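Local coordinates for protein greglin (Schistocerca gregaria, PDB 4GI3) that inhibits serine proteases, most tightly subtilisin and human neutrophil elastase and also chymotrypsin, pancreatic elastase and cathepsin G, but not pancreatic trypsin, at residues Cys48-Cys53 / Phe59-Val64. Sequence-based numbering, arbitrary orientation.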
loop_
_atom_site.group_PDB
_atom_site.type_symbol
_atom_site.label_atom_id
_atom_site.label_comp_id
_atom_site.label_asym_id
_atom_site.label_seq_id
_atom_site.Cartn_x
_atom_site.Cartn_y
_atom_site.Cartn_z
ATOM N N CYS B 48 1.537 -4.383 -15.141
ATOM C CA CYS B 48 1.955 -5.591 -14.425
ATOM C C CYS B 48 0.913 -6.705 -14.526
ATOM O O CYS B 48 1.281 -7.853 -14.747
ATOM C CB CYS B 48 2.314 -5.301 -12.968
ATOM S SG CYS B 48 3.010 -6.728 -12.087
ATOM N N GLU B 49 -0.370 -6.367 -14.348
ATOM C CA GLU B 49 -1.468 -7.345 -14.412
ATOM C C GLU B 49 -1.626 -7.960 -15.811
ATOM O O GLU B 49 -1.867 -9.166 -15.913
ATOM C CB GLU B 49 -2.785 -6.761 -13.902
ATOM C CG GLU B 49 -2.822 -6.531 -12.385
ATOM C CD GLU B 49 -2.662 -7.709 -11.432
ATOM O OE1 GLU B 49 -2.255 -7.463 -10.273
ATOM O OE2 GLU B 49 -2.952 -8.864 -11.820
ATOM N N VAL B 50 -1.425 -7.150 -16.872
ATOM C CA VAL B 50 -1.491 -7.639 -18.263
ATOM C C VAL B 50 -0.401 -8.695 -18.465
ATOM O O VAL B 50 -0.681 -9.775 -18.990
ATOM C CB VAL B 50 -1.336 -6.536 -19.343
ATOM C CG1 VAL B 50 -1.658 -7.106 -20.719
ATOM C CG2 VAL B 50 -2.199 -5.325 -19.068
ATOM N N ARG B 51 0.852 -8.368 -18.051
ATOM C CA ARG B 51 2.017 -9.243 -18.165
ATOM C C ARG B 51 1.842 -10.556 -17.406
ATOM O O ARG B 51 2.274 -11.602 -17.886
ATOM C CB ARG B 51 3.287 -8.526 -17.702
ATOM C CG ARG B 51 3.775 -7.434 -18.653
ATOM C CD ARG B 51 5.177 -6.942 -18.292
ATOM N NE ARG B 51 5.193 -6.044 -17.130
ATOM C CZ ARG B 51 5.557 -6.400 -15.898
ATOM N NH1 ARG B 51 5.939 -7.647 -15.644
ATOM N NH2 ARG B 51 5.542 -5.513 -14.913
ATOM N N LYS B 52 1.195 -10.495 -16.226
ATOM C CA LYS B 52 0.931 -11.646 -15.361
ATOM C C LYS B 52 0.013 -12.629 -16.110
ATOM O O LYS B 52 0.326 -13.818 -16.176
ATOM C CB LYS B 52 0.274 -11.167 -14.057
ATOM C CG LYS B 52 0.019 -12.286 -13.033
ATOM C CD LYS B 52 -0.968 -11.889 -11.927
ATOM C CE LYS B 52 -0.401 -10.916 -10.928
ATOM N NZ LYS B 52 -1.425 -10.461 -9.943
ATOM N N CYS B 53 -1.090 -12.106 -16.691
ATOM C CA CYS B 53 -2.084 -12.839 -17.474
ATOM C C CYS B 53 -1.404 -13.541 -18.661
ATOM O O CYS B 53 -1.598 -14.737 -18.843
ATOM C CB CYS B 53 -3.204 -11.902 -17.921
ATOM S SG CYS B 53 -4.621 -12.730 -18.697
ATOM N N PHE B 59 -1.822 -15.973 -22.353
ATOM C CA PHE B 59 -2.699 -14.950 -22.939
ATOM C C PHE B 59 -1.910 -14.056 -23.916
ATOM O O PHE B 59 -0.798 -13.625 -23.595
ATOM C CB PHE B 59 -3.337 -14.132 -21.800
ATOM C CG PHE B 59 -4.088 -12.857 -22.118
ATOM C CD1 PHE B 59 -5.411 -12.895 -22.542
ATOM C CD2 PHE B 59 -3.515 -11.614 -21.864
ATOM C CE1 PHE B 59 -6.130 -11.709 -22.759
ATOM C CE2 PHE B 59 -4.228 -10.432 -22.097
ATOM C CZ PHE B 59 -5.529 -10.486 -22.542
ATOM N N VAL B 60 -2.500 -13.807 -25.116
ATOM C CA VAL B 60 -1.921 -13.041 -26.236
ATOM C C VAL B 60 -2.613 -11.677 -26.384
ATOM O O VAL B 60 -3.832 -11.596 -26.595
ATOM C CB VAL B 60 -1.981 -13.861 -27.554
ATOM C CG1 VAL B 60 -1.238 -13.145 -28.685
ATOM C CG2 VAL B 60 -1.426 -15.272 -27.349
ATOM N N TYR B 61 -1.829 -10.587 -26.280
ATOM C CA TYR B 61 -2.410 -9.250 -26.338
ATOM C C TYR B 61 -1.509 -8.232 -27.076
ATOM O O TYR B 61 -0.325 -8.462 -27.299
ATOM C CB TYR B 61 -2.677 -8.752 -24.891
ATOM C CG TYR B 61 -1.391 -8.499 -24.130
ATOM C CD1 TYR B 61 -0.734 -7.271 -24.219
ATOM C CD2 TYR B 61 -0.752 -9.530 -23.441
ATOM C CE1 TYR B 61 0.499 -7.062 -23.605
ATOM C CE2 TYR B 61 0.487 -9.333 -22.830
ATOM C CZ TYR B 61 1.100 -8.092 -22.901
ATOM O OH TYR B 61 2.316 -7.884 -22.300
ATOM N N THR B 62 -2.078 -7.095 -27.370
ATOM C CA THR B 62 -1.400 -5.937 -27.927
ATOM C C THR B 62 -2.023 -4.710 -27.311
ATOM O O THR B 62 -3.252 -4.654 -27.193
ATOM C CB THR B 62 -1.406 -5.942 -29.493
ATOM O OG1 THR B 62 -0.663 -4.819 -29.944
ATOM C CG2 THR B 62 -2.818 -5.858 -30.092
ATOM N N PHE B 63 -1.194 -3.719 -26.915
ATOM C CA PHE B 63 -1.722 -2.456 -26.396
ATOM C C PHE B 63 -2.364 -1.685 -27.541
ATOM O O PHE B 63 -1.889 -1.734 -28.681
ATOM C CB PHE B 63 -0.625 -1.587 -25.755
ATOM C CG PHE B 63 -0.180 -2.088 -24.405
ATOM C CD1 PHE B 63 1.097 -2.592 -24.222
ATOM C CD2 PHE B 63 -1.031 -2.029 -23.306
ATOM C CE1 PHE B 63 1.513 -3.061 -22.971
ATOM C CE2 PHE B 63 -0.622 -2.518 -22.060
ATOM C CZ PHE B 63 0.640 -3.058 -21.911
ATOM N N VAL B 64 -3.454 -0.995 -27.230
ATOM C CA VAL B 64 -4.252 -0.180 -28.150
ATOM C C VAL B 64 -4.671 1.100 -27.408
ATOM O O VAL B 64 -4.608 1.097 -26.167
ATOM C CB VAL B 64 -5.490 -0.982 -28.690
ATOM C CG1 VAL B 64 -5.073 -2.220 -29.481
ATOM C CG2 VAL B 64 -6.473 -1.356 -27.576
#
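Lys52 NZ, on a different flank of the helix from the one where Val50 and Cys53 meet Tyr61 and Phe59, is held by both carboxylate oxygens of Glu49. The salt bridge to Glu49 OE2 spans 2.9 Å and uses the syn side of that oxygen; the bond to Glu49 OE1 is weak, as is a further one to Ser23 O. No hydrogen bond links 48-53 to 59-64, and their joint is made by apolar and aromatic groups. Val50 CG1 sits over the centre of the Tyr61 ring in a CH-pi contact, 3.4 Å from the Tyr61 centroid and 4° off its normal. The phenol is brought beneath the methyl by a chi1 of 68°, which sets Tyr61 CG between the backbone N and the carbonyl carbon. At the far end of the phenol, Tyr61 OH comes 4.0 Å from Arg51 CG, against the aliphatic part of the arginine. The other methyl, Val50 CG2, reaches Phe63 CE2 at 4.4 Å. One turn on, Cys53 SG lies over a face of Phe59, 3.8 Å from the Phe59 centroid and 26° off the normal, displaced toward the CG-CD2 side, while Val50 CG1 meets this ring at its edge. A leucine in place of Tyr61 would probably deprive the Val50 methyl of its aromatic platform and Arg51 CG of its neighbour. Val34 and Phe44 extend the packing around Val50, joining helix 47-57 to the three-stranded antiparallel sheet, an architecture consistent with a Kazal-type inhibitor. Methyl, ring and sulfur packing thus holds the segments together, and the Cys53-Cys76 disulfide fixes the sulfur against Phe59.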